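Local coordinates for protein NADH oxidoreductase (Mesorhizobium loti, PDB 3PI7) that probably acts as an NADPH-dependent oxidoreductase of the quinone reductase type, pairing a GroES-like domain with a nucleotide-binding Rossmann fold, at residues P8-A13 and Q39-V44; G80-F85 and S119-A124; S50-K55 and P98-L103. All blocks are in the same frame, centred on the assembly; numbering follows the deposited sequence.

Contact 1 of 3, residues P8-A13 and Q39-V44; sequences PSEMKA and QGRIAV
Glu-10 and Arg-41 meet across two antiparallel strands, where Arg-41 NE donates to Glu-10 OE2 at 2.8 Å in a salt bridge. The oxygen lies in the guanidinium plane and accepts through its anti lone pair, although the carboxylate and guanidinium planes stand 47° apart. A bend in the arginine chain (chi3 70°) turns the guanidinium back over the Met-11 backbone, and Arg-41 NH1 comes 4.0 Å from Lys-12 CB. On the opposite face the selenomethionine Met-11, extended beyond CG, brings its CE to 3.6 Å from Ile-42 CD1; nearer its root, Met-11 CB rests 3.7 Å from Val-44 CG2. Backbone bonds fix this register: Met-11 and Ile-42 bond to each other in both directions, Ala-13 and Gly-40 likewise, and Val-44 N adds a 2.9 Å bond to Ser-9 O. Further out, Tyr-123 packs on Pro-8, Met-11 and Val-44, while the Lys-12 ammonium forms salt bridges with Glu-122 and the terminal carboxylate of Pro-349. The whole is a classic antiparallel strand pair, with Lys-12 and Arg-41 on one face and Met-11, Ile-42 and Ala-13 on the other, here packed against strand 123-127.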
ATOM      1  N   PRO A   8     -38.604  23.578  19.108  1.00 20.65           N
ATOM      2  CA  PRO A   8     -37.916  24.564  19.971  1.00 20.09           C
ATOM      3  C   PRO A   8     -36.973  25.451  19.173  1.00 20.09           C
ATOM      4  O   PRO A   8     -36.442  25.021  18.130  1.00 18.40           O
ATOM      5  CB  PRO A   8     -37.086  23.704  20.919  1.00 22.63           C
ATOM      6  CG  PRO A   8     -37.690  22.379  20.880  1.00 27.48           C
ATOM      7  CD  PRO A   8     -38.354  22.197  19.567  1.00 22.25           C
ATOM      8  N   SER A   9     -36.709  26.645  19.679  1.00 16.58           N
ATOM      9  CA  SER A   9     -35.751  27.476  18.978  1.00 17.14           C
ATOM     10  C   SER A   9     -34.378  27.370  19.660  1.00 17.53           C
ATOM     11  O   SER A   9     -33.403  27.813  19.087  1.00 17.02           O
ATOM     12  CB  SER A   9     -36.232  28.917  18.882  1.00 21.67           C
ATOM     13  OG  SER A   9     -36.475  29.474  20.151  1.00 33.56           O
ATOM     14  N   GLU A  10     -34.309  26.776  20.864  1.00 14.49           N
ATOM     15  CA  GLU A  10     -33.054  26.615  21.595  1.00 15.23           C
ATOM     16  C   GLU A  10     -32.888  25.163  21.991  1.00 16.58           C
ATOM     17  O   GLU A  10     -33.874  24.467  22.227  1.00 16.89           O
ATOM     18  CB  GLU A  10     -33.079  27.537  22.825  1.00 16.85           C
ATOM     19  CG  GLU A  10     -31.788  27.647  23.603  1.00 24.56           C
ATOM     20  CD  GLU A  10     -31.776  28.815  24.565  1.00 39.47           C
ATOM     21  OE1 GLU A  10     -32.092  29.946  24.134  1.00 32.10           O
ATOM     22  OE2 GLU A  10     -31.463  28.596  25.757  1.00 30.85           O
HETATM   23  N   MSE A  11     -31.650  24.714  22.108  1.00 12.63           N
HETATM   24  CA  MSE A  11     -31.395  23.319  22.522  1.00 10.97           C
HETATM   25  C   MSE A  11     -30.092  23.178  23.290  1.00 15.03           C
HETATM   26  O   MSE A  11     -29.212  24.036  23.192  1.00 16.90           O
HETATM   27  CB  MSE A  11     -31.320  22.423  21.269  1.00  9.47           C
HETATM   28  CG  MSE A  11     -30.147  22.823  20.318  1.00 11.34           C
HETATM   29 SE   MSE A  11     -29.963  21.591  18.904  0.75 11.46          SE
HETATM   30  CE  MSE A  11     -28.333  22.214  18.213  1.00 10.35           C
ATOM     31  N   LYS A  12     -29.966  22.097  24.057  1.00 13.08           N
ATOM     32  CA  LYS A  12     -28.703  21.795  24.699  1.00 13.54           C
ATOM     33  C   LYS A  12     -27.907  20.916  23.738  1.00 14.54           C
ATOM     34  O   LYS A  12     -28.493  20.173  22.946  1.00 12.91           O
ATOM     35  CB  LYS A  12     -28.842  21.162  26.094  1.00 18.58           C
ATOM     36  CG  LYS A  12     -29.650  19.889  26.228  1.00 42.21           C
ATOM     37  CD  LYS A  12     -29.663  19.451  27.697  1.00 56.30           C
ATOM     38  CE  LYS A  12     -30.092  18.018  27.927  1.00 68.58           C
ATOM     39  NZ  LYS A  12     -31.524  17.789  27.617  1.00 77.37           N
ATOM     40  N   ALA A  13     -26.573  21.035  23.779  1.00 11.44           N
ATOM     41  CA  ALA A  13     -25.692  20.304  22.885  1.00 11.11           C
ATOM     42  C   ALA A  13     -24.294  20.262  23.448  1.00 13.78           C
ATOM     43  O   ALA A  13     -24.001  21.041  24.363  1.00 15.82           O
ATOM     44  CB  ALA A  13     -25.681  20.973  21.509  1.00 11.37           C
ATOM     45  N   GLN A  39     -20.655  21.889  27.175  1.00 15.93           N
ATOM     46  CA  GLN A  39     -22.103  21.794  27.166  1.00 15.19           C
ATOM     47  C   GLN A  39     -22.618  23.208  27.015  1.00 18.77           C
ATOM     48  O   GLN A  39     -22.161  24.115  27.712  1.00 20.22           O
ATOM     49  CB  GLN A  39     -22.615  21.110  28.443  1.00 17.71           C
ATOM     50  CG  GLN A  39     -24.138  20.898  28.398  1.00 28.42           C
ATOM     51  CD  GLN A  39     -24.691  20.424  29.705  1.00 41.73           C
ATOM     52  OE1 GLN A  39     -24.139  19.524  30.357  1.00 40.69           O
ATOM     53  NE2 GLN A  39     -25.816  21.004  30.097  1.00 32.78           N
ATOM     54  N   GLY A  40     -23.533  23.413  26.091  1.00 15.89           N
ATOM     55  CA  GLY A  40     -24.086  24.747  25.909  1.00 16.20           C
ATOM     56  C   GLY A  40     -25.509  24.709  25.427  1.00 20.20           C
ATOM     57  O   GLY A  40     -26.038  23.647  25.112  1.00 18.42           O
ATOM     58  N   ARG A  41     -26.144  25.865  25.423  1.00 17.24           N
ATOM     59  CA  ARG A  41     -27.496  26.038  24.905  1.00 16.60           C
ATOM     60  C   ARG A  41     -27.323  26.899  23.679  1.00 21.08           C
ATOM     61  O   ARG A  41     -26.721  27.964  23.777  1.00 21.18           O
ATOM     62  CB  ARG A  41     -28.431  26.694  25.949  1.00 18.99           C
ATOM     63  CG  ARG A  41     -28.808  25.780  27.111  1.00 25.85           C
ATOM     64  CD  ARG A  41     -30.066  26.243  27.846  1.00 27.33           C
ATOM     65  NE  ARG A  41     -31.282  26.070  27.027  1.00 26.20           N
ATOM     66  CZ  ARG A  41     -31.946  24.924  26.894  1.00 36.70           C
ATOM     67  NH1 ARG A  41     -31.523  23.827  27.513  1.00 27.72           N
ATOM     68  NH2 ARG A  41     -33.017  24.858  26.119  1.00 21.20           N
ATOM     69  N   ILE A  42     -27.766  26.421  22.520  1.00 16.55           N
ATOM     70  CA  ILE A  42     -27.595  27.141  21.266  1.00 15.60           C
ATOM     71  C   ILE A  42     -28.882  27.088  20.463  1.00 16.10           C
ATOM     72  O   ILE A  42     -29.745  26.274  20.740  1.00 14.70           O
ATOM     73  CB  ILE A  42     -26.398  26.562  20.434  1.00 18.40           C
ATOM     74  CG1 ILE A  42     -26.592  25.081  20.067  1.00 18.97           C
ATOM     75  CG2 ILE A  42     -25.041  26.785  21.137  1.00 20.22           C
ATOM     76  CD1 ILE A  42     -25.753  24.683  18.799  1.00 20.62           C
ATOM     77  N   ALA A  43     -28.978  27.928  19.440  1.00 13.53           N
ATOM     78  CA  ALA A  43     -30.127  27.927  18.558  1.00 14.40           C
ATOM     79  C   ALA A  43     -30.228  26.617  17.797  1.00 16.43           C
ATOM     80  O   ALA A  43     -29.218  26.014  17.407  1.00 15.44           O
ATOM     81  CB  ALA A  43     -30.021  29.090  17.574  1.00 14.89           C
ATOM     82  N   VAL A  44     -31.468  26.147  17.627  1.00 12.30           N
ATOM     83  CA  VAL A  44     -31.729  24.958  16.848  1.00 11.94           C
ATOM     84  C   VAL A  44     -31.476  25.328  15.373  1.00 15.36           C
ATOM     85  O   VAL A  44     -31.991  26.336  14.894  1.00 14.47           O
ATOM     86  CB  VAL A  44     -33.157  24.402  17.100  1.00 14.51           C
ATOM     87  CG1 VAL A  44     -33.507  23.281  16.116  1.00 14.53           C
ATOM     88  CG2 VAL A  44     -33.295  23.914  18.545  1.00 14.10           C
TER

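Contact 2 of 3, residues G80-F85 and S119-A124; sequences GRPAGF and SWAEYA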
ATOM      1  N   GLY A  80     -17.890  25.457  17.904  1.00 14.14           N
ATOM      2  CA  GLY A  80     -19.209  25.852  18.369  1.00 13.01           C
ATOM      3  C   GLY A  80     -20.343  24.992  17.866  1.00 14.25           C
ATOM      4  O   GLY A  80     -21.500  25.245  18.224  1.00 15.70           O
ATOM      5  N   ARG A  81     -20.053  24.007  16.996  1.00 11.81           N
ATOM      6  CA  ARG A  81     -21.094  23.110  16.529  1.00 10.96           C
ATOM      7  C   ARG A  81     -21.121  21.875  17.383  1.00 13.50           C
ATOM      8  O   ARG A  81     -20.074  21.442  17.855  1.00 14.72           O
ATOM      9  CB  ARG A  81     -20.876  22.697  15.050  1.00 12.32           C
ATOM     10  CG  ARG A  81     -20.827  23.865  14.121  1.00 13.87           C
ATOM     11  CD  ARG A  81     -22.133  24.640  14.068  1.00 13.33           C
ATOM     12  NE  ARG A  81     -21.961  25.748  13.129  1.00 12.08           N
ATOM     13  CZ  ARG A  81     -22.113  25.621  11.808  1.00 15.78           C
ATOM     14  NH1 ARG A  81     -22.480  24.458  11.285  1.00 14.69           N
ATOM     15  NH2 ARG A  81     -21.843  26.639  11.001  1.00 13.43           N
ATOM     16  N   PRO A  82     -22.291  21.259  17.522  1.00  9.70           N
ATOM     17  CA  PRO A  82     -22.362  19.973  18.216  1.00  9.99           C
ATOM     18  C   PRO A  82     -21.626  18.910  17.420  1.00 13.72           C
ATOM     19  O   PRO A  82     -21.708  18.853  16.173  1.00 12.73           O
ATOM     20  CB  PRO A  82     -23.874  19.650  18.190  1.00 10.36           C
ATOM     21  CG  PRO A  82     -24.546  20.974  18.018  1.00 13.67           C
ATOM     22  CD  PRO A  82     -23.633  21.675  17.057  1.00  8.90           C
ATOM     23  N   ALA A  83     -20.870  18.096  18.131  1.00 11.87           N
ATOM     24  CA  ALA A  83     -20.169  16.939  17.566  1.00 12.74           C
ATOM     25  C   ALA A  83     -21.166  15.736  17.520  1.00 15.29           C
ATOM     26  O   ALA A  83     -22.312  15.889  17.920  1.00 13.72           O
ATOM     27  CB  ALA A  83     -18.959  16.620  18.438  1.00 13.45           C
ATOM     28  N   GLY A  84     -20.704  14.577  17.046  1.00 13.49           N
ATOM     29  CA  GLY A  84     -21.506  13.363  16.992  1.00 13.13           C
ATOM     30  C   GLY A  84     -21.872  13.024  15.573  1.00 15.67           C
ATOM     31  O   GLY A  84     -22.535  13.803  14.874  1.00 14.62           O
ATOM     32  N   PHE A  85     -21.440  11.871  15.131  1.00 13.32           N
ATOM     33  CA  PHE A  85     -21.677  11.514  13.737  1.00 12.02           C
ATOM     34  C   PHE A  85     -22.952  10.736  13.512  1.00 16.53           C
ATOM     35  O   PHE A  85     -23.426  10.750  12.382  1.00 18.15           O
ATOM     36  CB  PHE A  85     -20.500  10.708  13.181  1.00 13.52           C
ATOM     37  CG  PHE A  85     -19.280  11.546  12.881  1.00 14.69           C
ATOM     38  CD1 PHE A  85     -19.379  12.697  12.106  1.00 15.62           C
ATOM     39  CD2 PHE A  85     -18.024  11.161  13.340  1.00 17.37           C
ATOM     40  CE1 PHE A  85     -18.253  13.493  11.866  1.00 16.46           C
ATOM     41  CE2 PHE A  85     -16.892  11.927  13.051  1.00 17.77           C
ATOM     42  CZ  PHE A  85     -17.017  13.097  12.332  1.00 15.67           C
ATOM     43  N   SER A 119     -24.892  14.809  16.208  1.00  9.21           N
ATOM     44  CA  SER A 119     -25.915  14.103  16.968  1.00 10.78           C
ATOM     45  C   SER A 119     -25.840  14.318  18.493  1.00 12.97           C
ATOM     46  O   SER A 119     -26.734  13.849  19.177  1.00 12.88           O
ATOM     47  CB  SER A 119     -25.819  12.613  16.676  1.00 13.01           C
ATOM     48  OG  SER A 119     -24.559  12.104  17.067  1.00 14.42           O
ATOM     49  N   TRP A 120     -24.781  14.929  19.036  1.00 11.70           N
ATOM     50  CA  TRP A 120     -24.633  15.118  20.501  1.00 11.38           C
ATOM     51  C   TRP A 120     -25.313  16.442  20.878  1.00 15.15           C
ATOM     52  O   TRP A 120     -24.694  17.417  21.321  1.00 14.71           O
ATOM     53  CB  TRP A 120     -23.163  15.065  20.935  1.00 11.22           C
ATOM     54  CG  TRP A 120     -22.495  13.754  20.654  1.00 12.86           C
ATOM     55  CD1 TRP A 120     -23.062  12.621  20.142  1.00 15.42           C
ATOM     56  CD2 TRP A 120     -21.119  13.461  20.842  1.00 12.92           C
ATOM     57  NE1 TRP A 120     -22.117  11.646  19.992  1.00 14.19           N
ATOM     58  CE2 TRP A 120     -20.914  12.124  20.427  1.00 15.54           C
ATOM     59  CE3 TRP A 120     -20.034  14.195  21.324  1.00 14.37           C
ATOM     60  CZ2 TRP A 120     -19.668  11.507  20.493  1.00 15.04           C
ATOM     61  CZ3 TRP A 120     -18.792  13.573  21.397  1.00 15.52           C
ATOM     62  CH2 TRP A 120     -18.614  12.265  20.941  1.00 15.99           C
ATOM     63  N   ALA A 121     -26.626  16.449  20.631  1.00 11.35           N
ATOM     64  CA  ALA A 121     -27.482  17.603  20.678  1.00 12.11           C
ATOM     65  C   ALA A 121     -28.905  17.156  20.699  1.00 13.59           C
ATOM     66  O   ALA A 121     -29.196  16.034  20.295  1.00 13.52           O
ATOM     67  CB  ALA A 121     -27.236  18.435  19.423  1.00 12.17           C
ATOM     68  N   GLU A 122     -29.800  18.016  21.160  1.00 10.08           N
ATOM     69  CA  GLU A 122     -31.204  17.671  21.151  1.00  9.69           C
ATOM     70  C   GLU A 122     -31.752  17.526  19.734  1.00 11.67           C
ATOM     71  O   GLU A 122     -32.686  16.754  19.530  1.00 13.13           O
ATOM     72  CB  GLU A 122     -31.991  18.703  21.945  1.00 11.68           C
ATOM     73  CG  GLU A 122     -31.839  18.410  23.427  1.00 16.24           C
ATOM     74  CD  GLU A 122     -32.522  19.368  24.380  1.00 34.78           C
ATOM     75  OE1 GLU A 122     -32.514  20.588  24.111  1.00 21.98           O
ATOM     76  OE2 GLU A 122     -32.920  18.911  25.472  1.00 44.38           O
ATOM     77  N   TYR A 123     -31.201  18.271  18.785  1.00  9.87           N
ATOM     78  CA  TYR A 123     -31.560  18.273  17.366  1.00 10.10           C
ATOM     79  C   TYR A 123     -30.299  18.237  16.535  1.00 13.73           C
ATOM     80  O   TYR A 123     -29.368  19.006  16.799  1.00 13.15           O
ATOM     81  CB  TYR A 123     -32.400  19.522  16.992  1.00 10.65           C
ATOM     82  CG  TYR A 123     -33.696  19.562  17.768  1.00 10.75           C
ATOM     83  CD1 TYR A 123     -33.733  20.050  19.078  1.00 11.76           C
ATOM     84  CD2 TYR A 123     -34.855  18.995  17.251  1.00 12.19           C
ATOM     85  CE1 TYR A 123     -34.880  19.947  19.860  1.00 12.32           C
ATOM     86  CE2 TYR A 123     -36.017  18.907  18.017  1.00 12.93           C
ATOM     87  CZ  TYR A 123     -36.027  19.398  19.316  1.00 18.23           C
ATOM     88  OH  TYR A 123     -37.145  19.293  20.083  1.00 13.26           O
ATOM     89  N   ALA A 124     -30.285  17.381  15.511  1.00  9.98           N
ATOM     90  CA  ALA A 124     -29.141  17.253  14.588  1.00  9.95           C
ATOM     91  C   ALA A 124     -29.628  17.481  13.185  1.00 12.71           C
ATOM     92  O   ALA A 124     -30.839  17.435  12.939  1.00 10.13           O
ATOM     93  CB  ALA A 124     -28.524  15.857  14.715  1.00 11.36           C
TER
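An inverse gamma turn centred on Trp-120 meets the irregular loop through Pro-82, Ala-83 and Gly-84, deep inside the GroES-like domain. Two backbone bonds join them. Trp-120 N reaches Ala-83 O at 2.9 Å, in the carbonyl plane, and Ser-119 N reaches Gly-84 O, also at 2.9 Å but from above that carbonyl's plane. Gly-84 lies over the indole: its CA stands 3.5 Å from the centroid of the five-membered ring, 10° off the normal, a CH-pi contact. The Trp-120 ring swings there with CG anti to its own carbonyl carbon (chi1 -62°), which also brings CE3 to 3.9 Å from Ala-83 CB. Only glycine fits at Gly-84: its backbone angles alone call for it, and a CB would collide with Ser-119 OG and Trp-120 CD1. Further along the turn, Pro-82 CB meets Ala-121 CB at 3.8 Å. Second-shell bonds fix the polar ends: Trp-120 NE1 is bonded to Ser-60 O, Ser-119 OG to Glu-86 O, and Gly-84 O has a further partner in Thr-112 OG1; the Trp-120 side chain also touches Leu-37 and Asp-65. A leucine in place of Trp-120 would probably leave Ser-60 O without its indole donor and open a gap over the Gly-84 CA. Without regular strand pairing, loop and turn are thus clasped by two main-chain bonds and a CH-pi contact of Gly-84 on the indole, in the connections leading into strands 86-94 and 123-127 of the GroES-like fold.

Contact 3 of 3, residues S50-K55 and P98-L103; sequences SQVLIK and PYAKSL
Val-52 overlaps Ala-100 through its CG1 methyl, which sits 3.9 Å from Ala-100 CB and 3.7 Å from Ala-100 O. This is where the short helix 98-103 packs on strand 51-56 of the GroES-like domain's curved beta-sheet. The segments run roughly along each other, their axes 24° apart and 7.7 Å distant at closest approach, a spacing consistent with the small alanine side chain between them. The valine torsion explains the aim: CG1 lies anti to the carbonyl carbon (chi1 -68°), and this branch does the touching. The same methyl continues to Leu-103, three residues on from Ala-100, where Leu-103 CD1 lies 4.3 Å from Val-52 CG1. Both residues are buried, and the apolar patch extends beyond them, since Val-52 and Leu-103 each also pack on Ile-91 of strand 86-94 and on Cys-131 of strand 131-133. The backbone of Val-52 is hydrogen-bonded to Ala-126 of strand 123-127, and that of Gln-51 to Gly-95. The CB of Gln-51 points away from the helix; the side chain bonds Gly-48 N through OE1 and Glu-127 through NE2, and Ser-50 OG also binds Glu-127. The contact between helix and strand is therefore made by a few methyl groups and backbone carbonyls. Its tightest point is a backbone one on the strand side: Ala-100 CB rests 3.3 Å from Gln-51 O.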
ATOM      1  N   SER A  50     -31.946  19.773   1.028  1.00 15.11           N
ATOM      2  CA  SER A  50     -31.788  18.315   0.946  1.00 15.07           C
ATOM      3  C   SER A  50     -31.641  17.665   2.321  1.00 16.96           C
ATOM      4  O   SER A  50     -31.355  16.468   2.406  1.00 16.49           O
ATOM      5  CB  SER A  50     -30.544  17.979   0.111  1.00 17.37           C
ATOM      6  OG  SER A  50     -29.357  18.481   0.722  1.00 18.43           O
ATOM      7  N   GLN A  51     -31.828  18.452   3.398  1.00 13.04           N
ATOM      8  CA  GLN A  51     -31.577  17.985   4.759  1.00 12.25           C
ATOM      9  C   GLN A  51     -32.816  17.875   5.613  1.00 13.78           C
ATOM     10  O   GLN A  51     -33.876  18.412   5.288  1.00 11.79           O
ATOM     11  CB  GLN A  51     -30.602  18.952   5.458  1.00 13.80           C
ATOM     12  CG  GLN A  51     -29.276  19.122   4.747  1.00 12.97           C
ATOM     13  CD  GLN A  51     -28.398  20.132   5.449  1.00 16.60           C
ATOM     14  OE1 GLN A  51     -28.856  21.177   5.951  1.00 15.17           O
ATOM     15  NE2 GLN A  51     -27.111  19.847   5.495  1.00 15.63           N
ATOM     16  N   VAL A  52     -32.656  17.177   6.745  1.00 11.40           N
ATOM     17  CA  VAL A  52     -33.706  16.999   7.709  1.00 11.12           C
ATOM     18  C   VAL A  52     -33.182  17.382   9.077  1.00 13.63           C
ATOM     19  O   VAL A  52     -31.979  17.273   9.344  1.00 12.04           O
ATOM     20  CB  VAL A  52     -34.276  15.554   7.698  1.00 13.18           C
ATOM     21  CG1 VAL A  52     -35.026  15.280   6.402  1.00 13.66           C
ATOM     22  CG2 VAL A  52     -33.157  14.524   7.928  1.00 12.58           C
ATOM     23  N   LEU A  53     -34.083  17.859   9.912  1.00  9.68           N
ATOM     24  CA  LEU A  53     -33.785  18.197  11.300  1.00 10.18           C
ATOM     25  C   LEU A  53     -34.334  17.072  12.138  1.00 13.07           C
ATOM     26  O   LEU A  53     -35.548  16.774  12.092  1.00 12.65           O
ATOM     27  CB  LEU A  53     -34.451  19.531  11.676  1.00  9.68           C
ATOM     28  CG  LEU A  53     -34.148  19.995  13.074  1.00 12.30           C
ATOM     29  CD1 LEU A  53     -32.659  20.386  13.229  1.00 11.96           C
ATOM     30  CD2 LEU A  53     -35.051  21.107  13.487  1.00 16.19           C
ATOM     31  N   ILE A  54     -33.460  16.437  12.890  1.00 10.66           N
ATOM     32  CA  ILE A  54     -33.841  15.277  13.692  1.00  8.96           C
ATOM     33  C   ILE A  54     -33.838  15.599  15.178  1.00 12.46           C
ATOM     34  O   ILE A  54     -32.821  16.080  15.700  1.00 11.27           O
ATOM     35  CB  ILE A  54     -32.869  14.111  13.396  1.00 10.56           C
ATOM     36  CG1 ILE A  54     -32.843  13.733  11.880  1.00 11.14           C
ATOM     37  CG2 ILE A  54     -33.237  12.884  14.210  1.00 11.28           C
ATOM     38  CD1 ILE A  54     -31.530  13.606  11.378  1.00 19.13           C
ATOM     39  N   LYS A  55     -34.920  15.210  15.878  1.00  9.98           N
ATOM     40  CA  LYS A  55     -35.004  15.271  17.320  1.00  9.78           C
ATOM     41  C   LYS A  55     -34.327  14.014  17.793  1.00 13.79           C
ATOM     42  O   LYS A  55     -34.869  12.930  17.604  1.00 12.73           O
ATOM     43  CB  LYS A  55     -36.479  15.348  17.791  1.00 11.61           C
ATOM     44  CG  LYS A  55     -36.567  15.467  19.297  1.00 18.46           C
ATOM     45  CD  LYS A  55     -38.010  15.486  19.854  1.00 17.36           C
ATOM     46  CE  LYS A  55     -37.910  15.896  21.319  1.00 25.41           C
ATOM     47  NZ  LYS A  55     -39.195  16.455  21.841  1.00 32.49           N
ATOM     48  N   PRO A  98     -38.317  17.128  -2.068  1.00 18.67           N
ATOM     49  CA  PRO A  98     -39.267  16.057  -1.725  1.00 17.50           C
ATOM     50  C   PRO A  98     -38.703  14.940  -0.855  1.00 17.82           C
ATOM     51  O   PRO A  98     -39.411  14.476   0.031  1.00 18.30           O
ATOM     52  CB  PRO A  98     -39.686  15.515  -3.087  1.00 19.47           C
ATOM     53  CG  PRO A  98     -39.522  16.658  -4.012  1.00 23.88           C
ATOM     54  CD  PRO A  98     -38.306  17.392  -3.527  1.00 19.77           C
ATOM     55  N   TYR A  99     -37.475  14.489  -1.098  1.00 14.18           N
ATOM     56  CA  TYR A  99     -36.886  13.433  -0.257  1.00 12.95           C
ATOM     57  C   TYR A  99     -36.924  13.866   1.217  1.00 16.79           C
ATOM     58  O   TYR A  99     -37.358  13.089   2.071  1.00 14.75           O
ATOM     59  CB  TYR A  99     -35.432  13.179  -0.707  1.00 14.13           C
ATOM     60  CG  TYR A  99     -34.723  11.943  -0.191  1.00 15.30           C
ATOM     61  CD1 TYR A  99     -35.331  11.086   0.716  1.00 16.21           C
ATOM     62  CD2 TYR A  99     -33.435  11.629  -0.622  1.00 17.09           C
ATOM     63  CE1 TYR A  99     -34.678   9.940   1.179  1.00 17.04           C
ATOM     64  CE2 TYR A  99     -32.768  10.505  -0.150  1.00 18.21           C
ATOM     65  CZ  TYR A  99     -33.382   9.675   0.766  1.00 20.54           C
ATOM     66  OH  TYR A  99     -32.700   8.560   1.177  1.00 19.60           O
ATOM     67  N   ALA A 100     -36.475  15.111   1.507  1.00 14.81           N
ATOM     68  CA  ALA A 100     -36.446  15.631   2.882  1.00 14.76           C
ATOM     69  C   ALA A 100     -37.874  15.758   3.420  1.00 16.49           C
ATOM     70  O   ALA A 100     -38.155  15.271   4.512  1.00 15.02           O
ATOM     71  CB  ALA A 100     -35.732  16.978   2.920  1.00 15.11           C
ATOM     72  N   LYS A 101     -38.799  16.346   2.634  1.00 14.86           N
ATOM     73  CA  LYS A 101     -40.187  16.531   3.095  1.00 15.16           C
ATOM     74  C   LYS A 101     -40.906  15.210   3.369  1.00 17.41           C
ATOM     75  O   LYS A 101     -41.660  15.127   4.347  1.00 17.93           O
ATOM     76  CB  LYS A 101     -41.004  17.368   2.090  1.00 17.57           C
ATOM     77  CG  LYS A 101     -40.653  18.848   2.075  1.00 28.71           C
ATOM     78  CD  LYS A 101     -40.950  19.539   3.417  1.00 41.27           C
ATOM     79  CE  LYS A 101     -40.733  21.036   3.357  1.00 51.40           C
ATOM     80  NZ  LYS A 101     -40.563  21.610   4.715  1.00 50.96           N
ATOM     81  N   SER A 102     -40.641  14.171   2.574  1.00 14.43           N
ATOM     82  CA  SER A 102     -41.288  12.872   2.732  1.00 13.26           C
ATOM     83  C   SER A 102     -40.837  12.131   3.973  1.00 17.33           C
ATOM     84  O   SER A 102     -41.530  11.219   4.434  1.00 16.93           O
ATOM     85  CB  SER A 102     -41.037  11.997   1.501  1.00 15.39           C
ATOM     86  OG  SER A 102     -41.719  12.576   0.400  1.00 17.05           O
ATOM     87  N   LEU A 103     -39.679  12.515   4.517  1.00 14.10           N
ATOM     88  CA  LEU A 103     -39.161  11.852   5.711  1.00 12.42           C
ATOM     89  C   LEU A 103     -39.720  12.456   6.984  1.00 14.91           C
ATOM     90  O   LEU A 103     -39.539  11.876   8.047  1.00 14.51           O
ATOM     91  CB  LEU A 103     -37.637  11.916   5.734  1.00 11.80           C
ATOM     92  CG  LEU A 103     -36.868  11.060   4.722  1.00 14.34           C
ATOM     93  CD1 LEU A 103     -35.349  11.294   4.897  1.00 14.71           C
ATOM     94  CD2 LEU A 103     -37.189   9.543   4.893  1.00 12.98           C
TER

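All three contacts lie on the same side of the chain's centre, away from the parallel Rossmann sheet. Contact 1 closes before the other two open, whereas contacts 2 and 3 interlock along the chain, their segments alternating. Contacts 1 and 2, with centres about 10 Å apart, touch through the Lys-12 to Glu-122 salt bridge and the packing of Met-11 on Tyr-123. Contacts 1 and 3 are about 20 Å apart yet meet where Val-44 packs on Leu-53. Together they join strand pair, loops and helix around strands 51-56 and 123-127, neighbours in the large mixed sheet shared by contacts 2 and 3 (centres about 17 Å apart), where Ala-124 O and Ile-54 N, 2.8 Å apart, probably form a hydrogen bond.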